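Local structure of putative aminomethyltransferase (Leptospirillum rubarum, 3TTG) at residues 253-258 with 269-274; 235-240 with 246-251; 177-182 with 277-282; 78-83 with 114-119. The protein is a putative aminomethyltransferase that probably binds folate, as its relatives of the glycine cleavage T-protein family do, although its own reaction is not established. All blocks are in the same frame, centred on the assembly; numbering follows the deposited sequence.

Contact 1: 253-258 with 269-274; sequences VSYNKG and LKFQGH
Tyr255 meets Lys270 across this contact with its ring lying between two residues. Val253, just past helix 249-252, sets CG1 over one ring face, 4.0 Å above the Tyr255 plane and offset toward the rim. Ser254 then turns the chain: its OG accepts from Asn256 N at 3.2 Å, and weakly from Lys257 N. The Tyr255 ring takes the aliphatic chain of Lys270 over its opposite face, the two side chains crossing at about a right angle. Lys270 CG makes a CH-pi contact 4.1 Å from the Tyr255 ring centroid, Lys270 CB comes to 3.7 Å from Tyr255 CE1, and a bend at chi2 (69°) carries CD and CE on across CZ and CE2. Phe271 CE2 adds a looser apolar touch at Tyr255 CD1 (4.3 Å). The Tyr255 hydroxyl is hydrogen-bonded to Asp249 OD2; a leucine in place of this tyrosine would probably leave that carboxylate without this mate and Lys270 without a flat surface to lie on. Further along, Lys257 NZ bonds the carbonyls of Gln60, Ala63 and Gln65. Ser254 to Asn256 form an ST turn, and the loop then enters a Lys-Gly-Cys-Tyr sequence, consistent with the signature motif of YgfZ-like folate-binding proteins.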
loop_
_atom_site.group_PDB
_atom_site.type_symbol
_atom_site.label_atom_id
_atom_site.label_comp_id
_atom_site.label_asym_id
_atom_site.label_seq_id
_atom_site.Cartn_x
_atom_site.Cartn_y
_atom_site.Cartn_z
ATOM N N VAL A 253 3.085 -9.265 -8.656
ATOM C CA VAL A 253 2.875 -10.032 -9.902
ATOM C C VAL A 253 3.691 -11.274 -9.871
ATOM O O VAL A 253 4.853 -11.200 -9.470
ATOM C CB VAL A 253 3.314 -9.147 -11.122
ATOM C CG1 VAL A 253 3.240 -9.899 -12.443
ATOM C CG2 VAL A 253 2.516 -7.872 -11.214
ATOM N N SER A 254 3.159 -12.373 -10.373
ATOM C CA SER A 254 3.948 -13.579 -10.634
ATOM C C SER A 254 4.205 -13.673 -12.120
ATOM O O SER A 254 3.259 -13.657 -12.883
ATOM C CB SER A 254 3.283 -14.855 -10.160
ATOM O OG SER A 254 3.919 -16.002 -10.705
ATOM N N TYR A 255 5.491 -13.785 -12.536
ATOM C CA TYR A 255 5.858 -13.990 -13.922
ATOM C C TYR A 255 5.958 -15.501 -14.258
ATOM O O TYR A 255 6.369 -15.815 -15.357
ATOM C CB TYR A 255 7.212 -13.309 -14.199
ATOM C CG TYR A 255 7.082 -11.808 -14.219
ATOM C CD1 TYR A 255 6.503 -11.158 -15.295
ATOM C CD2 TYR A 255 7.495 -11.035 -13.135
ATOM C CE1 TYR A 255 6.284 -9.791 -15.277
ATOM C CE2 TYR A 255 7.315 -9.658 -13.122
ATOM C CZ TYR A 255 6.754 -9.029 -14.220
ATOM O OH TYR A 255 6.622 -7.649 -14.289
ATOM N N ASN A 256 5.706 -16.421 -13.308
ATOM C CA ASN A 256 5.748 -17.860 -13.570
ATOM C C ASN A 256 4.367 -18.540 -13.579
ATOM O O ASN A 256 4.255 -19.639 -14.096
ATOM C CB ASN A 256 6.644 -18.538 -12.515
ATOM C CG ASN A 256 8.078 -18.173 -12.688
ATOM O OD1 ASN A 256 8.635 -18.352 -13.776
ATOM N ND2 ASN A 256 8.704 -17.612 -11.661
ATOM N N LYS A 257 3.319 -17.879 -13.186
ATOM C CA LYS A 257 2.012 -18.518 -13.116
ATOM C C LYS A 257 1.308 -18.680 -14.488
ATOM O O LYS A 257 1.712 -18.080 -15.450
ATOM C CB LYS A 257 1.131 -17.747 -12.169
ATOM C CG LYS A 257 0.749 -16.370 -12.669
ATOM C CD LYS A 257 -0.233 -15.644 -11.785
ATOM C CE LYS A 257 -1.609 -16.191 -11.867
ATOM N NZ LYS A 257 -2.576 -15.398 -11.067
ATOM N N GLY A 258 0.170 -19.321 -14.482
ATOM C CA GLY A 258 -0.660 -19.504 -15.669
ATOM C C GLY A 258 -1.531 -18.296 -15.961
ATOM O O GLY A 258 -1.372 -17.223 -15.354
ATOM N N LEU A 269 5.853 -6.122 -21.407
ATOM C CA LEU A 269 6.504 -4.934 -20.833
ATOM C C LEU A 269 7.826 -5.349 -20.147
ATOM O O LEU A 269 8.874 -4.775 -20.404
ATOM C CB LEU A 269 5.590 -4.211 -19.828
ATOM C CG LEU A 269 6.248 -3.024 -19.088
ATOM C CD1 LEU A 269 6.763 -1.955 -20.080
ATOM C CD2 LEU A 269 5.317 -2.426 -18.048
ATOM N N LYS A 270 7.768 -6.414 -19.358
ATOM C CA LYS A 270 8.902 -6.924 -18.619
ATOM C C LYS A 270 10.045 -7.420 -19.514
ATOM O O LYS A 270 11.145 -6.960 -19.323
ATOM C CB LYS A 270 8.423 -8.055 -17.707
ATOM C CG LYS A 270 9.507 -8.793 -16.957
ATOM C CD LYS A 270 10.125 -7.908 -15.908
ATOM C CE LYS A 270 10.879 -8.782 -14.965
ATOM N NZ LYS A 270 11.720 -7.994 -14.059
ATOM N N PHE A 271 9.780 -8.333 -20.494
ATOM C CA PHE A 271 10.787 -9.008 -21.296
ATOM C C PHE A 271 11.169 -8.310 -22.613
ATOM O O PHE A 271 12.271 -8.523 -23.099
ATOM C CB PHE A 271 10.294 -10.436 -21.591
ATOM C CG PHE A 271 10.307 -11.318 -20.363
ATOM C CD1 PHE A 271 11.431 -12.036 -20.018
ATOM C CD2 PHE A 271 9.215 -11.384 -19.519
ATOM C CE1 PHE A 271 11.440 -12.829 -18.881
ATOM C CE2 PHE A 271 9.231 -12.192 -18.387
ATOM C CZ PHE A 271 10.353 -12.872 -18.055
ATOM N N GLN A 272 10.277 -7.565 -23.236
ATOM C CA GLN A 272 10.598 -6.961 -24.539
ATOM C C GLN A 272 10.431 -5.461 -24.537
ATOM O O GLN A 272 11.164 -4.763 -25.228
ATOM C CB GLN A 272 9.706 -7.589 -25.641
ATOM C CG GLN A 272 10.136 -9.012 -26.053
ATOM C CD GLN A 272 9.515 -10.149 -25.253
ATOM O OE1 GLN A 272 8.367 -10.070 -24.786
ATOM N NE2 GLN A 272 10.249 -11.265 -25.118
ATOM N N GLY A 273 9.466 -4.981 -23.782
ATOM C CA GLY A 273 9.156 -3.580 -23.709
ATOM C C GLY A 273 10.125 -2.813 -22.855
ATOM O O GLY A 273 11.063 -3.365 -22.251
ATOM N N HIS A 274 9.901 -1.510 -22.868
ATOM C CA HIS A 274 10.749 -0.551 -22.179
ATOM C C HIS A 274 9.882 0.222 -21.226
ATOM O O HIS A 274 8.783 0.685 -21.591
ATOM C CB HIS A 274 11.462 0.374 -23.201
ATOM C CG HIS A 274 11.611 -0.267 -24.548
ATOM N ND1 HIS A 274 12.714 -1.046 -24.856
ATOM C CD2 HIS A 274 10.730 -0.335 -25.575
ATOM C CE1 HIS A 274 12.491 -1.525 -26.070
ATOM N NE2 HIS A 274 11.304 -1.132 -26.538
#

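Contact 2: 235-240 with 246-251; sequences SELNDS and AGLDSV
A single methyl group, Leu237 CD2, makes both of the closest approaches between these segments, so a contact of only 103 Å² centres on one branch of one leucine. The methyl comes to 3.6 Å from Ala246 CB and to 3.9 Å from Leu248 CD1. Its sister, Leu237 CD1, reaches the same Leu248 CD1 at 4.1 Å, which places the Leu248 methyl against both branches of the fork, and the two leucine side chains cross at about a right angle. With CG anti to the carbonyl carbon (chi1 -47°), Leu237 swings its end toward 246-251, although its CB does not point there. Between Ala246 and Leu248, Gly247 has positive phi, and Leu248 stands at the N-cap position of helix 249-252.

Several polar groups of 235-240 find their partners away from this apolar patch. Ser235 OG donates to Glu236 OE1 at 2.7 Å, meeting it from above the carboxylate plane, and the same oxygen also takes a salt bridge from Arg312 and a bond from Leu232 N. Asn238 OD1 accepts from Ser240 N at 3.0 Å, in the carbonyl plane, forming an Asx turn that bends the chain after Leu237.

Around the apolar patch, Tyr77 of strand 75-81 packs on both leucines and Phe79 on Leu248, while Tyr327 of strand 321-329 touches Ala246 and hydrogen-bonds Glu236 O; the contact is thus wedged between strands of two different sheets.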
loop_
_atom_site.group_PDB
_atom_site.type_symbol
_atom_site.label_atom_id
_atom_site.label_comp_id
_atom_site.label_asym_id
_atom_site.label_seq_id
_atom_site.Cartn_x
_atom_site.Cartn_y
_atom_site.Cartn_z
ATOM N N SER A 235 -3.825 7.239 -5.447
ATOM C CA SER A 235 -2.927 8.303 -5.936
ATOM C C SER A 235 -1.860 7.776 -6.891
ATOM O O SER A 235 -1.664 8.320 -7.997
ATOM C CB SER A 235 -2.262 9.047 -4.771
ATOM O OG SER A 235 -1.781 8.142 -3.808
ATOM N N GLU A 236 -1.131 6.790 -6.457
ATOM C CA GLU A 236 -0.066 6.204 -7.296
ATOM C C GLU A 236 -0.567 4.961 -8.009
ATOM O O GLU A 236 -0.042 4.632 -9.054
ATOM C CB GLU A 236 1.173 5.813 -6.477
ATOM C CG GLU A 236 1.962 6.974 -5.862
ATOM C CD GLU A 236 1.202 7.748 -4.809
ATOM O OE1 GLU A 236 0.647 7.080 -3.909
ATOM O OE2 GLU A 236 1.048 8.986 -4.938
ATOM N N LEU A 237 -1.531 4.238 -7.420
ATOM C CA LEU A 237 -1.995 2.971 -7.993
ATOM C C LEU A 237 -3.403 3.128 -8.489
ATOM O O LEU A 237 -4.346 3.278 -7.722
ATOM C CB LEU A 237 -1.884 1.867 -6.920
ATOM C CG LEU A 237 -0.596 1.792 -6.164
ATOM C CD1 LEU A 237 -0.724 0.820 -5.058
ATOM C CD2 LEU A 237 0.592 1.539 -7.079
ATOM N N ASN A 238 -3.530 3.240 -9.776
ATOM C CA ASN A 238 -4.839 3.445 -10.441
ATOM C C ASN A 238 -4.658 3.063 -11.901
ATOM O O ASN A 238 -3.526 2.766 -12.302
ATOM C CB ASN A 238 -5.331 4.911 -10.255
ATOM C CG ASN A 238 -4.485 5.953 -10.903
ATOM O OD1 ASN A 238 -4.308 5.953 -12.114
ATOM N ND2 ASN A 238 -3.908 6.854 -10.127
ATOM N N ASP A 239 -5.723 3.148 -12.695
ATOM C CA ASP A 239 -5.742 2.642 -14.066
ATOM C C ASP A 239 -4.955 3.440 -15.088
ATOM O O ASP A 239 -4.926 3.003 -16.202
ATOM C CB ASP A 239 -7.144 2.389 -14.585
ATOM C CG ASP A 239 -8.034 3.584 -14.834
ATOM O OD1 ASP A 239 -7.545 4.720 -14.728
ATOM O OD2 ASP A 239 -9.221 3.377 -15.149
ATOM N N SER A 240 -4.258 4.505 -14.700
ATOM C CA SER A 240 -3.300 5.169 -15.558
ATOM C C SER A 240 -1.972 4.408 -15.529
ATOM O O SER A 240 -1.134 4.649 -16.375
ATOM C CB SER A 240 -3.064 6.605 -15.091
ATOM O OG SER A 240 -4.262 7.341 -15.214
ATOM N N ALA A 246 4.874 1.351 -11.174
ATOM C CA ALA A 246 4.739 1.570 -9.715
ATOM C C ALA A 246 5.826 0.930 -8.834
ATOM O O ALA A 246 5.846 1.202 -7.628
ATOM C CB ALA A 246 3.378 1.096 -9.264
ATOM N N GLY A 247 6.780 0.184 -9.406
ATOM C CA GLY A 247 7.817 -0.465 -8.626
ATOM C C GLY A 247 7.312 -1.638 -7.790
ATOM O O GLY A 247 7.969 -2.016 -6.825
ATOM N N LEU A 248 6.161 -2.227 -8.137
ATOM C CA LEU A 248 5.494 -3.220 -7.329
ATOM C C LEU A 248 5.223 -4.555 -8.052
ATOM O O LEU A 248 4.535 -5.393 -7.509
ATOM C CB LEU A 248 4.199 -2.631 -6.814
ATOM C CG LEU A 248 4.357 -1.563 -5.759
ATOM C CD1 LEU A 248 2.989 -0.986 -5.406
ATOM C CD2 LEU A 248 4.957 -2.174 -4.486
ATOM N N ASP A 249 5.795 -4.772 -9.212
ATOM C CA ASP A 249 5.630 -6.040 -9.875
ATOM C C ASP A 249 6.431 -7.168 -9.143
ATOM O O ASP A 249 5.990 -8.296 -9.199
ATOM C CB ASP A 249 5.995 -5.985 -11.357
ATOM C CG ASP A 249 7.418 -5.640 -11.659
ATOM O OD1 ASP A 249 7.930 -4.659 -11.062
ATOM O OD2 ASP A 249 8.015 -6.314 -12.543
ATOM N N SER A 250 7.534 -6.874 -8.420
ATOM C CA SER A 250 8.261 -7.920 -7.688
ATOM C C SER A 250 7.402 -8.469 -6.517
ATOM O O SER A 250 7.372 -9.646 -6.307
ATOM C CB SER A 250 9.600 -7.390 -7.167
ATOM O OG SER A 250 10.255 -8.381 -6.399
ATOM N N VAL A 251 6.614 -7.633 -5.854
ATOM C CA VAL A 251 5.766 -8.102 -4.733
ATOM C C VAL A 251 4.277 -8.442 -5.116
ATOM O O VAL A 251 3.632 -9.266 -4.427
ATOM C CB VAL A 251 5.836 -7.043 -3.580
ATOM C CG1 VAL A 251 5.218 -5.722 -3.979
ATOM C CG2 VAL A 251 5.158 -7.551 -2.320
#

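Contact 3: 177-182 with 277-282; sequences SFQHNL and RSLAGF
His180 reaches across to the backbone of Leu279, its NE2 donating to Leu279 O at 3.0 Å with an N-H...O angle of 158°. The oxygen lies at the ring edge, close to the imidazole plane, but the donor is tilted out of the plane of the carbonyl. Beside this bond, His180 NE2 also comes within 3.9 Å of Leu279 CB. The ring is presented by a type I' beta-turn, closed by Leu182 N to Gln179 O (2.9 Å), with His180 and Asn181 both in left-handed backbone angles; His180 CG stands beside its backbone N, anti to the carbonyl carbon (chi1 -54°). Through it, a loop of the folate-binding domain is fastened to strand 277-284, which belongs to the C-terminal barrel region of the T-protein family; Glu245 bonds the backbone of the same Leu279, and Gly247 that of His180. Gln179, the residue before, is compact: CG sits between the backbone N and the carbonyl carbon (chi1 75°), and a second bend at chi2 turns the amide away to donate from NE2 to Lys228 O. That folding leaves the aliphatic part for Leu279, whose CD2 methyl lies 3.8 Å from Gln179 CG and 3.9 Å from Gln179 CB.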
loop_
_atom_site.group_PDB
_atom_site.type_symbol
_atom_site.label_atom_id
_atom_site.label_comp_id
_atom_site.label_asym_id
_atom_site.label_seq_id
_atom_site.Cartn_x
_atom_site.Cartn_y
_atom_site.Cartn_z
ATOM N N SER A 177 9.428 -5.810 2.560
ATOM C CA SER A 177 9.859 -5.214 1.284
ATOM C C SER A 177 8.676 -4.802 0.454
ATOM O O SER A 177 7.675 -5.532 0.360
ATOM C CB SER A 177 10.756 -6.161 0.483
ATOM O OG SER A 177 11.958 -6.256 1.222
ATOM N N PHE A 178 8.756 -3.606 -0.141
ATOM C CA PHE A 178 7.646 -3.127 -0.922
ATOM C C PHE A 178 8.128 -2.493 -2.215
ATOM O O PHE A 178 8.691 -3.221 -3.042
ATOM C CB PHE A 178 6.717 -2.231 -0.039
ATOM C CG PHE A 178 5.300 -2.170 -0.553
ATOM C CD1 PHE A 178 4.581 -3.345 -0.822
ATOM C CD2 PHE A 178 4.706 -0.952 -0.879
ATOM C CE1 PHE A 178 3.267 -3.296 -1.275
ATOM C CE2 PHE A 178 3.376 -0.910 -1.354
ATOM C CZ PHE A 178 2.679 -2.093 -1.566
ATOM N N GLN A 179 7.890 -1.212 -2.459
ATOM C CA GLN A 179 8.235 -0.611 -3.750
ATOM C C GLN A 179 9.750 -0.733 -4.013
ATOM O O GLN A 179 10.583 -0.496 -3.134
ATOM C CB GLN A 179 7.735 0.838 -3.867
ATOM C CG GLN A 179 8.563 1.861 -3.067
ATOM C CD GLN A 179 8.432 1.740 -1.591
ATOM O OE1 GLN A 179 7.500 1.132 -1.055
ATOM N NE2 GLN A 179 9.270 2.425 -0.886
ATOM N N HIS A 180 10.073 -1.135 -5.224
ATOM C CA HIS A 180 11.436 -1.370 -5.731
ATOM C C HIS A 180 12.225 -2.315 -4.817
ATOM O O HIS A 180 13.454 -2.237 -4.793
ATOM C CB HIS A 180 12.215 -0.030 -5.913
ATOM C CG HIS A 180 11.583 1.031 -6.750
ATOM N ND1 HIS A 180 11.219 0.812 -8.064
ATOM C CD2 HIS A 180 11.330 2.329 -6.439
ATOM C CE1 HIS A 180 10.734 1.961 -8.490
ATOM N NE2 HIS A 180 10.847 2.914 -7.569
ATOM N N ASN A 181 11.531 -3.260 -4.132
ATOM C CA ASN A 181 12.027 -4.173 -3.133
ATOM C C ASN A 181 12.734 -3.499 -2.015
ATOM O O ASN A 181 13.631 -4.084 -1.429
ATOM C CB ASN A 181 12.969 -5.191 -3.737
ATOM C CG ASN A 181 12.279 -6.090 -4.664
ATOM O OD1 ASN A 181 11.592 -7.013 -4.214
ATOM N ND2 ASN A 181 12.374 -5.785 -5.952
ATOM N N LEU A 182 12.325 -2.288 -1.667
ATOM C CA LEU A 182 12.963 -1.583 -0.555
ATOM C C LEU A 182 12.311 -2.022 0.727
ATOM O O LEU A 182 11.086 -2.212 0.756
ATOM C CB LEU A 182 12.788 -0.043 -0.743
ATOM C CG LEU A 182 13.498 0.531 -1.962
ATOM C CD1 LEU A 182 12.981 1.927 -2.321
ATOM C CD2 LEU A 182 15.008 0.585 -1.726
ATOM N N ARG A 277 8.457 5.261 -17.608
ATOM C CA ARG A 277 8.414 6.036 -16.402
ATOM C C ARG A 277 8.440 5.106 -15.213
ATOM O O ARG A 277 8.138 3.922 -15.360
ATOM C CB ARG A 277 7.204 6.947 -16.406
ATOM C CG ARG A 277 5.913 6.238 -16.555
ATOM C CD ARG A 277 4.802 7.206 -16.735
ATOM N NE ARG A 277 3.540 6.504 -16.911
ATOM C CZ ARG A 277 2.358 7.100 -16.981
ATOM N NH1 ARG A 277 2.268 8.424 -16.886
ATOM N NH2 ARG A 277 1.255 6.381 -17.142
ATOM N N SER A 278 8.874 5.617 -14.062
ATOM C CA SER A 278 9.028 4.824 -12.850
ATOM C C SER A 278 8.720 5.634 -11.612
ATOM O O SER A 278 8.892 6.843 -11.606
ATOM C CB SER A 278 10.432 4.230 -12.745
ATOM O OG SER A 278 11.402 5.254 -12.792
ATOM N N LEU A 279 8.259 4.947 -10.548
ATOM C CA LEU A 279 7.931 5.576 -9.298
ATOM C C LEU A 279 9.155 6.263 -8.754
ATOM O O LEU A 279 10.206 5.623 -8.657
ATOM C CB LEU A 279 7.405 4.548 -8.272
ATOM C CG LEU A 279 6.942 5.143 -6.915
ATOM C CD1 LEU A 279 5.509 5.632 -7.021
ATOM C CD2 LEU A 279 7.136 4.128 -5.778
ATOM N N ALA A 280 9.021 7.553 -8.390
ATOM C CA ALA A 280 10.112 8.359 -7.853
ATOM C C ALA A 280 9.701 9.160 -6.632
ATOM O O ALA A 280 8.520 9.419 -6.400
ATOM C CB ALA A 280 10.624 9.306 -8.932
ATOM N N GLY A 281 10.673 9.422 -5.797
ATOM C CA GLY A 281 10.519 10.308 -4.656
ATOM C C GLY A 281 10.892 11.717 -5.054
ATOM O O GLY A 281 11.732 11.937 -5.956
ATOM N N PHE A 282 10.210 12.695 -4.457
ATOM C CA PHE A 282 10.492 14.088 -4.747
ATOM C C PHE A 282 10.624 14.868 -3.468
ATOM O O PHE A 282 9.953 14.576 -2.493
ATOM C CB PHE A 282 9.413 14.737 -5.602
ATOM C CG PHE A 282 9.251 14.064 -6.938
ATOM C CD1 PHE A 282 9.971 14.493 -8.036
ATOM C CD2 PHE A 282 8.297 13.083 -7.119
ATOM C CE1 PHE A 282 9.787 13.901 -9.280
ATOM C CE2 PHE A 282 8.111 12.488 -8.377
ATOM C CZ PHE A 282 8.919 12.854 -9.427
#

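Contact 4: 78-83 with 114-119; sequences SFFLNP and NHLKKY
Phe80 and His115 approach by unlike parts: the imidazole lies against the root of the phenylalanine, His115 NE2 4.0 Å from Phe80 CB, while the phenyl ring passes on toward Leu116. There Phe80 CE1 meets Leu116 CD2 at 4.1 Å, the two side chains slanting past each other. Two successive helix residues thus take opposite ends of one aromatic side chain. His115 has CG anti to the backbone N (chi1 -179°), which extends its ring from helix 109-118 toward the strand. Leu116 starts off to one side and only its end turns in. The short segments 78-81 and 114-118 run at 67° to each other, their axes 11.0 Å apart, as a helix packed on one face of a sheet.

Alternation along the strand sets the rest. Phe80 faces the helix, and its ring also packs edge-to-face with Phe112 from the preceding turn of that helix. Leu81 points away and offers its backbone oxygen instead. A water fills the step between that oxygen and the histidine: it donates to Leu81 O at 2.8 Å and is bonded to His115 NE2 at 2.7 Å, lying at the edge of the imidazole in its plane. The His115 side chain also touches Leu88 of the adjacent strand 87-96.

The contact is therefore mostly apolar with one polar bridge. The water gives a buried nitrogen and a strand carbonyl a common partner without direct bonding; held by Leu81 O, it is likely to limit, through its bond to NE2, how the His115 ring can turn.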
loop_
_atom_site.group_PDB
_atom_site.type_symbol
_atom_site.label_atom_id
_atom_site.label_comp_id
_atom_site.label_asym_id
_atom_site.label_seq_id
_atom_site.Cartn_x
_atom_site.Cartn_y
_atom_site.Cartn_z
ATOM N N SER A 78 -1.322 -8.529 -4.211
ATOM C CA SER A 78 -1.708 -8.711 -5.618
ATOM C C SER A 78 -2.333 -7.484 -6.186
ATOM O O SER A 78 -2.983 -6.714 -5.473
ATOM C CB SER A 78 -2.729 -9.839 -5.755
ATOM O OG SER A 78 -2.926 -10.212 -7.117
ATOM N N PHE A 79 -2.245 -7.372 -7.504
ATOM C CA PHE A 79 -3.046 -6.477 -8.291
ATOM C C PHE A 79 -4.182 -7.244 -8.954
ATOM O O PHE A 79 -4.136 -8.464 -9.123
ATOM C CB PHE A 79 -2.209 -5.780 -9.386
ATOM C CG PHE A 79 -1.229 -4.817 -8.838
ATOM C CD1 PHE A 79 -1.645 -3.609 -8.297
ATOM C CD2 PHE A 79 0.118 -5.132 -8.785
ATOM C CE1 PHE A 79 -0.730 -2.742 -7.725
ATOM C CE2 PHE A 79 1.023 -4.271 -8.184
ATOM C CZ PHE A 79 0.608 -3.065 -7.714
ATOM N N PHE A 80 -5.174 -6.485 -9.365
ATOM C CA PHE A 80 -6.274 -6.902 -10.235
ATOM C C PHE A 80 -6.210 -5.954 -11.389
ATOM O O PHE A 80 -6.387 -4.731 -11.231
ATOM C CB PHE A 80 -7.619 -6.905 -9.516
ATOM C CG PHE A 80 -7.673 -7.934 -8.412
ATOM C CD1 PHE A 80 -8.277 -9.161 -8.619
ATOM C CD2 PHE A 80 -6.985 -7.732 -7.221
ATOM C CE1 PHE A 80 -8.275 -10.120 -7.633
ATOM C CE2 PHE A 80 -6.973 -8.699 -6.245
ATOM C CZ PHE A 80 -7.593 -9.886 -6.460
ATOM N N LEU A 81 -5.840 -6.482 -12.524
ATOM C CA LEU A 81 -5.643 -5.637 -13.707
ATOM C C LEU A 81 -6.744 -5.736 -14.694
ATOM O O LEU A 81 -7.502 -6.679 -14.662
ATOM C CB LEU A 81 -4.338 -6.046 -14.400
ATOM C CG LEU A 81 -3.092 -6.197 -13.483
ATOM C CD1 LEU A 81 -1.910 -6.732 -14.242
ATOM C CD2 LEU A 81 -2.699 -4.910 -12.841
ATOM N N ASN A 82 -6.817 -4.746 -15.604
ATOM C CA ASN A 82 -7.701 -4.801 -16.739
ATOM C C ASN A 82 -6.953 -5.571 -17.842
ATOM O O ASN A 82 -5.763 -5.819 -17.683
ATOM C CB ASN A 82 -8.143 -3.382 -17.137
ATOM C CG ASN A 82 -7.117 -2.506 -17.789
ATOM O OD1 ASN A 82 -6.044 -2.934 -18.225
ATOM N ND2 ASN A 82 -7.468 -1.270 -17.919
ATOM N N PRO A 83 -7.585 -5.870 -18.986
ATOM C CA PRO A 83 -6.913 -6.638 -20.058
ATOM C C PRO A 83 -5.615 -6.015 -20.649
ATOM O O PRO A 83 -4.773 -6.729 -21.231
ATOM C CB PRO A 83 -8.006 -6.688 -21.127
ATOM C CG PRO A 83 -9.267 -6.702 -20.339
ATOM C CD PRO A 83 -9.023 -5.689 -19.300
ATOM N N ASN A 114 -18.023 -6.247 -7.510
ATOM C CA ASN A 114 -18.523 -6.251 -8.888
ATOM C C ASN A 114 -17.456 -6.729 -9.881
ATOM O O ASN A 114 -17.772 -7.393 -10.868
ATOM C CB ASN A 114 -19.042 -4.844 -9.303
ATOM C CG ASN A 114 -20.355 -4.448 -8.629
ATOM O OD1 ASN A 114 -21.114 -5.288 -8.137
ATOM N ND2 ASN A 114 -20.666 -3.161 -8.607
ATOM N N HIS A 115 -16.240 -6.332 -9.676
ATOM C CA HIS A 115 -15.105 -6.795 -10.515
ATOM C C HIS A 115 -14.905 -8.290 -10.395
ATOM O O HIS A 115 -14.898 -8.975 -11.407
ATOM C CB HIS A 115 -13.825 -6.089 -10.158
ATOM C CG HIS A 115 -12.642 -6.513 -10.997
ATOM N ND1 HIS A 115 -12.489 -6.078 -12.293
ATOM C CD2 HIS A 115 -11.612 -7.347 -10.695
ATOM C CE1 HIS A 115 -11.393 -6.675 -12.752
ATOM N NE2 HIS A 115 -10.838 -7.456 -11.828
ATOM N N LEU A 116 -14.921 -8.828 -9.192
ATOM C CA LEU A 116 -14.853 -10.302 -9.063
ATOM C C LEU A 116 -16.043 -11.002 -9.740
ATOM O O LEU A 116 -15.864 -12.029 -10.402
ATOM C CB LEU A 116 -14.844 -10.691 -7.590
ATOM C CG LEU A 116 -13.657 -10.214 -6.718
ATOM C CD1 LEU A 116 -13.761 -10.814 -5.320
ATOM C CD2 LEU A 116 -12.373 -10.605 -7.263
ATOM N N LYS A 117 -17.282 -10.455 -9.579
ATOM C CA LYS A 117 -18.484 -11.091 -10.119
ATOM C C LYS A 117 -18.500 -11.038 -11.618
ATOM O O LYS A 117 -19.017 -11.947 -12.222
ATOM C CB LYS A 117 -19.772 -10.468 -9.543
ATOM C CG LYS A 117 -19.946 -10.854 -8.102
ATOM C CD LYS A 117 -21.178 -10.285 -7.524
ATOM C CE LYS A 117 -21.367 -10.795 -6.111
ATOM N NZ LYS A 117 -22.587 -10.224 -5.456
ATOM N N LYS A 118 -17.862 -10.055 -12.224
ATOM C CA LYS A 118 -17.678 -9.978 -13.684
ATOM C C LYS A 118 -17.044 -11.273 -14.247
ATOM O O LYS A 118 -17.343 -11.669 -15.374
ATOM C CB LYS A 118 -16.743 -8.787 -13.987
ATOM C CG LYS A 118 -16.578 -8.423 -15.422
ATOM C CD LYS A 118 -15.655 -7.252 -15.545
ATOM C CE LYS A 118 -15.253 -7.033 -16.977
ATOM N NZ LYS A 118 -14.476 -5.783 -17.141
ATOM N N TYR A 119 -16.137 -11.904 -13.457
ATOM C CA TYR A 119 -15.420 -13.116 -13.856
ATOM C C TYR A 119 -15.954 -14.377 -13.218
ATOM O O TYR A 119 -15.408 -15.455 -13.443
ATOM C CB TYR A 119 -13.913 -12.929 -13.530
ATOM C CG TYR A 119 -13.320 -11.896 -14.446
ATOM C CD1 TYR A 119 -12.779 -12.261 -15.677
ATOM C CD2 TYR A 119 -13.142 -10.578 -14.024
ATOM C CE1 TYR A 119 -12.178 -11.328 -16.500
ATOM C CE2 TYR A 119 -12.550 -9.625 -14.860
ATOM C CZ TYR A 119 -12.151 -9.991 -16.128
ATOM O OH TYR A 119 -11.592 -9.071 -16.981
HETATM O O HOH W 1 -8.470 -8.515 -12.739
#

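In the fold
Contact 2 is the hub of the four. Contact 3 lies 9 Å from it, centre to centre, and encloses it along the chain; the joins are probable hydrogen bonds, Gly247 O to His180 N at 2.8 Å and Ser250 OG to Asn181 OD1 at 2.9 Å. Contact 1, with centres 14 Å away, joins it where Tyr255 OH and Asp249 OD2 are 2.6 Å apart. Contact 4 touches it by packing alone, Leu248 CB lying 3.7 Å from Phe79 CZ. Contacts 1 and 3 do not touch, but their segments 269-274 and 277-282 adjoin in sequence. Contacts 3 and 4 stay separate, nearest atoms about 7 Å apart. Contact 2 thus links the sheet of strand 75-81 to that of strand 277-284.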